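Local coordinates for protein SusD homolog (Bacteroides thetaiotaomicron VPI-5482, PDB 3IV0) that belongs to the SusD family of outer-membrane proteins and probably binds sugars at the cell surface, though its own ligand has not been established, at residues F123-I128 / E184-S189; N287-C292 / I355-G360. All coordinates share one frame; numbering follows the deposited sequence. Where two conformers were deposited one is given.

Contact 1 of 2, residues F123-I128 / E184-S189; sequences FKAEAI and EVLPWS
Leu-186 comes end-on over the methyl of Ala-125, a case of a small helix residue offering a seat to a larger one from a loop. CG and CD1 of Leu-186 both lie 3.8 Å from Ala-125 CB, with CD2 only slightly farther, so the methyl lies over the flat side of the isopropyl fork, roughly in line with the CB-CG bond. The torsion that sets CG opposite the carbonyl carbon (chi1 -67°) carries this fork to helix 117-142. On one flank Leu-186 CD2 approaches Glu-126 CG at 4.1 Å, meeting the aliphatic base of an extended chain whose carboxylate goes on to Tyr-30 and Arg-199. Packing is looser at Val-185, which is partly exposed and brings CG1 to 4.2 Å from Ala-125 CB. Asp-180 takes the backbone N-H groups of Glu-184, Val-185 and Leu-186, while Arg-122 holds the carbonyls of Glu-184 and Val-185. An alanine in place of Leu-186 would probably open a gap between Ala-125 and Val-205 of helix 202-219, since both pack on this leucine. Between 123-128 and 184-189 only carbon meets carbon, so this patch holds by van der Waals contact, while Arg-122 supplies a polar tie to the same helix.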
# COMPACT_ATOMS: atom_id res chain seq x y z
N PHE A 123 2.37 -12.47 -19.20
CA PHE A 123 3.10 -11.22 -19.16
C PHE A 123 2.15 -10.06 -19.46
O PHE A 123 2.28 -8.97 -18.90
CB PHE A 123 4.30 -11.25 -20.12
CG PHE A 123 5.36 -12.29 -19.77
CD1 PHE A 123 5.36 -12.98 -18.59
CD2 PHE A 123 6.40 -12.52 -20.68
CE1 PHE A 123 6.36 -13.92 -18.32
CE2 PHE A 123 7.39 -13.47 -20.41
CZ PHE A 123 7.38 -14.16 -19.26
N LYS A 124 1.20 -10.29 -20.35
CA LYS A 124 0.20 -9.28 -20.62
C LYS A 124 -0.60 -9.03 -19.35
O LYS A 124 -0.86 -7.87 -18.99
CB LYS A 124 -0.75 -9.71 -21.74
CG LYS A 124 -0.14 -9.68 -23.14
CD LYS A 124 -1.19 -10.18 -24.16
CE LYS A 124 -0.67 -10.23 -25.57
NZ LYS A 124 -1.69 -10.99 -26.39
N ALA A 125 -1.06 -10.09 -18.68
CA ALA A 125 -1.84 -9.95 -17.44
C ALA A 125 -1.06 -9.21 -16.38
O ALA A 125 -1.61 -8.31 -15.69
CB ALA A 125 -2.26 -11.29 -16.93
N GLU A 126 0.22 -9.52 -16.22
CA GLU A 126 1.05 -8.83 -15.27
C GLU A 126 1.24 -7.36 -15.60
O GLU A 126 1.20 -6.49 -14.71
CB GLU A 126 2.42 -9.51 -15.17
CG GLU A 126 2.41 -10.87 -14.57
CD GLU A 126 3.80 -11.38 -14.38
OE1 GLU A 126 4.55 -10.79 -13.60
OE2 GLU A 126 4.19 -12.38 -15.03
N ALA A 127 1.38 -7.05 -16.88
CA ALA A 127 1.53 -5.67 -17.30
C ALA A 127 0.23 -4.90 -17.05
O ALA A 127 0.29 -3.73 -16.61
CB ALA A 127 1.91 -5.61 -18.81
N ILE A 128 -0.92 -5.50 -17.33
CA ILE A 128 -2.19 -4.84 -17.02
C ILE A 128 -2.32 -4.62 -15.52
O ILE A 128 -2.74 -3.54 -15.08
CB ILE A 128 -3.35 -5.66 -17.53
CG1 ILE A 128 -3.37 -5.62 -19.06
CG2 ILE A 128 -4.71 -5.12 -16.98
CD1 ILE A 128 -4.15 -6.78 -19.71
N GLU A 184 -4.76 -20.31 -14.39
CA GLU A 184 -3.61 -20.80 -15.14
C GLU A 184 -2.69 -19.69 -15.64
O GLU A 184 -1.47 -19.79 -15.58
CB GLU A 184 -4.07 -21.65 -16.33
CG GLU A 184 -4.79 -22.89 -15.88
CD GLU A 184 -5.20 -23.79 -17.04
OE1 GLU A 184 -4.98 -23.40 -18.20
OE2 GLU A 184 -5.74 -24.88 -16.77
N VAL A 185 -3.30 -18.65 -16.21
CA VAL A 185 -2.55 -17.51 -16.69
C VAL A 185 -1.92 -16.73 -15.52
O VAL A 185 -0.73 -16.43 -15.54
CB VAL A 185 -3.42 -16.62 -17.56
CG1 VAL A 185 -2.68 -15.36 -17.94
CG2 VAL A 185 -3.84 -17.38 -18.83
N LEU A 186 -2.72 -16.43 -14.50
CA LEU A 186 -2.18 -15.95 -13.20
C LEU A 186 -2.58 -16.96 -12.15
O LEU A 186 -3.73 -17.09 -11.82
CB LEU A 186 -2.76 -14.57 -12.85
CG LEU A 186 -2.33 -13.43 -13.76
CD1 LEU A 186 -3.09 -12.15 -13.34
CD2 LEU A 186 -0.82 -13.19 -13.76
N PRO A 187 -1.60 -17.67 -11.61
CA PRO A 187 -1.98 -18.67 -10.64
C PRO A 187 -2.33 -18.01 -9.32
O PRO A 187 -2.09 -16.80 -9.15
CB PRO A 187 -0.71 -19.50 -10.48
CG PRO A 187 0.38 -18.49 -10.67
CD PRO A 187 -0.14 -17.60 -11.77
N TRP A 188 -2.88 -18.78 -8.41
CA TRP A 188 -3.09 -18.28 -7.05
C TRP A 188 -1.77 -17.95 -6.38
O TRP A 188 -1.66 -16.99 -5.65
CB TRP A 188 -3.85 -19.28 -6.19
CG TRP A 188 -5.27 -19.50 -6.60
CD1 TRP A 188 -5.75 -20.57 -7.29
CD2 TRP A 188 -6.39 -18.63 -6.37
NE1 TRP A 188 -7.10 -20.44 -7.49
CE2 TRP A 188 -7.52 -19.27 -6.92
CE3 TRP A 188 -6.55 -17.43 -5.69
CZ2 TRP A 188 -8.79 -18.71 -6.83
CZ3 TRP A 188 -7.82 -16.88 -5.62
CH2 TRP A 188 -8.91 -17.53 -6.18
N SER A 189 -0.75 -18.76 -6.64
CA SER A 189 0.54 -18.49 -6.08
C SER A 189 1.62 -19.31 -6.78
O SER A 189 1.38 -20.38 -7.31
CB SER A 189 0.54 -18.82 -4.60
OG SER A 189 0.36 -20.21 -4.40

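Contact 2 of 2, residues N287-C292 / I355-G360. With EDO (1,2-ethanediol), chain F.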
# COMPACT_ATOMS: atom_id res chain seq x y z
N ASN A 287 12.60 3.69 10.18
CA ASN A 287 12.27 4.97 10.74
C ASN A 287 11.79 4.88 12.19
O ASN A 287 11.73 5.91 12.88
CB ASN A 287 11.21 5.67 9.86
CG ASN A 287 11.75 6.09 8.51
OD1 ASN A 287 12.92 6.45 8.35
ND2 ASN A 287 10.89 6.05 7.50
N VAL A 288 11.42 3.68 12.63
CA VAL A 288 10.85 3.49 13.97
C VAL A 288 11.69 2.53 14.81
O VAL A 288 11.22 2.07 15.85
CB VAL A 288 9.39 2.99 13.92
CG1 VAL A 288 8.53 4.06 13.26
CG2 VAL A 288 9.29 1.68 13.20
N SER A 289 12.92 2.28 14.42
CA SER A 289 13.83 1.38 15.14
C SER A 289 15.09 2.10 15.53
O SER A 289 15.52 3.03 14.85
CB SER A 289 14.22 0.19 14.26
OG SER A 289 13.07 -0.57 13.88
N TYR A 290 15.72 1.66 16.63
CA TYR A 290 17.02 2.21 17.01
C TYR A 290 18.01 1.16 17.52
O TYR A 290 19.18 1.25 17.22
CB TYR A 290 16.87 3.35 18.04
CG TYR A 290 16.45 2.92 19.43
CD1 TYR A 290 15.11 2.79 19.78
CD2 TYR A 290 17.40 2.64 20.41
CE1 TYR A 290 14.73 2.38 21.03
CE2 TYR A 290 17.02 2.22 21.67
CZ TYR A 290 15.69 2.10 21.98
OH TYR A 290 15.29 1.69 23.23
N SER A 291 17.52 0.20 18.30
CA SER A 291 18.45 -0.65 19.06
C SER A 291 19.25 -1.57 18.13
O SER A 291 20.42 -1.87 18.38
CB SER A 291 17.70 -1.43 20.13
OG SER A 291 16.76 -2.35 19.59
N CYS A 292 18.64 -1.99 17.04
CA CYS A 292 19.34 -2.85 16.07
C CYS A 292 20.08 -2.07 14.98
O CYS A 292 20.76 -2.67 14.15
CB CYS A 292 18.33 -3.81 15.44
SG CYS A 292 16.95 -2.95 14.59
N ILE A 355 23.54 -1.15 8.22
CA ILE A 355 22.53 -2.03 8.79
C ILE A 355 21.13 -1.58 8.39
O ILE A 355 20.82 -0.40 8.44
CB ILE A 355 22.61 -2.04 10.34
CG1 ILE A 355 24.03 -2.40 10.81
CG2 ILE A 355 21.62 -3.04 10.92
CD1 ILE A 355 24.17 -2.24 12.31
N THR A 356 20.29 -2.54 8.00
CA THR A 356 18.85 -2.27 7.93
C THR A 356 18.13 -3.18 8.89
O THR A 356 18.49 -4.34 9.10
CB THR A 356 18.28 -2.47 6.49
OG1 THR A 356 16.87 -2.21 6.48
CG2 THR A 356 18.51 -3.86 6.00
N SER A 357 17.05 -2.65 9.44
CA SER A 357 16.20 -3.45 10.30
C SER A 357 15.21 -4.30 9.54
O SER A 357 14.53 -5.12 10.15
CB SER A 357 15.46 -2.58 11.32
OG SER A 357 14.45 -1.79 10.67
N ASN A 358 15.08 -4.06 8.23
CA ASN A 358 14.13 -4.80 7.44
C ASN A 358 14.64 -5.07 6.03
O ASN A 358 14.46 -4.25 5.12
CB ASN A 358 12.76 -4.10 7.43
CG ASN A 358 11.70 -4.94 6.74
OD1 ASN A 358 11.99 -6.06 6.31
ND2 ASN A 358 10.47 -4.44 6.67
N SER A 359 15.28 -6.22 5.85
CA SER A 359 15.74 -6.70 4.56
C SER A 359 14.64 -7.34 3.73
O SER A 359 14.87 -7.80 2.60
CB SER A 359 16.84 -7.74 4.79
OG SER A 359 16.28 -8.88 5.41
N GLY A 360 13.42 -7.34 4.25
CA GLY A 360 12.31 -8.01 3.60
C GLY A 360 11.68 -7.21 2.49
O GLY A 360 11.95 -6.02 2.31
C1 EDO F . 16.75 5.09 8.82
O1 EDO F . 17.39 5.10 10.06
C2 EDO F . 16.00 6.34 8.37
O2 EDO F . 15.57 7.13 9.47
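Cys-292 and Ser-357 form the centre of this contact, where a loop following helix 284-287 meets the end of an antiparallel beta-hairpin, strands 348-350 and 354-356. The chain leaving the hairpin makes an ST turn at Thr-356 and then an Asx turn at Asn-358, and the contact illustrates how such an exit can be held by van der Waals touches with polar support behind them.

The van der Waals touches come first. Cys-292 SG lies 3.6 Å from Ser-357 CB; with chi1 at 58° the sulfur sits between the backbone N and the carbonyl carbon and comes up against the methylene of the serine rather than its hydroxyl. Nearer the strand, the CG2 branch of Ile-355 reaches to 3.4 Å from Cys-292 O, a methyl set against a backbone oxygen.

Among the polar groups, the two serine hydroxyls are neighbours without being partners: Ser-289 OG and Ser-357 OG stand 3.7 Å apart. Each is engaged by helix 284-287, Ser-357 OG by Asp-286 and Ser-285 OG, Ser-289 OG by Ser-285 O; the indole N-H of Trp-345, from the loop before strand 348-350, also reaches Ser-289 OG. The helix thus grips both sides of the contact, and Asp-286 also binds Thr-356 OG1.

A 1,2-ethanediol, probably left from crystallisation, gives a weak hydrogen bond from its O2 to Asn-287 OD1 at 3.0 Å and is also hydrogen-bonded to Lys-295 NZ.

The turns close the account. Asn-358 N donates to Thr-356 OG1 over 3.1 Å, nearly straight at 166°. Two residues on, Gly-360 N reaches Asn-358 OD1 at 2.8 Å, with the nitrogen 36° out of the carbonyl plane.

Contact 1 closes before contact 2 opens, so the two come in series along the chain. Their centres are 33 Å apart and their nearest atoms about 18 Å, with no touch between them; each centre lies 20 Å from that of the chain. They share no helix or strand. Contact 1 seats the loop between helices 174-178 and 202-219 on helix 117-142, in the mostly helical first part of the protein, whereas contact 2 joins the loop after helix 284-287 to the small two-stranded sheet. Together they show a SusD-family protein, its regular structure mainly helix, whose irregular segments, being far apart, are probably held separately, in one place on a helix and in the other against a hairpin.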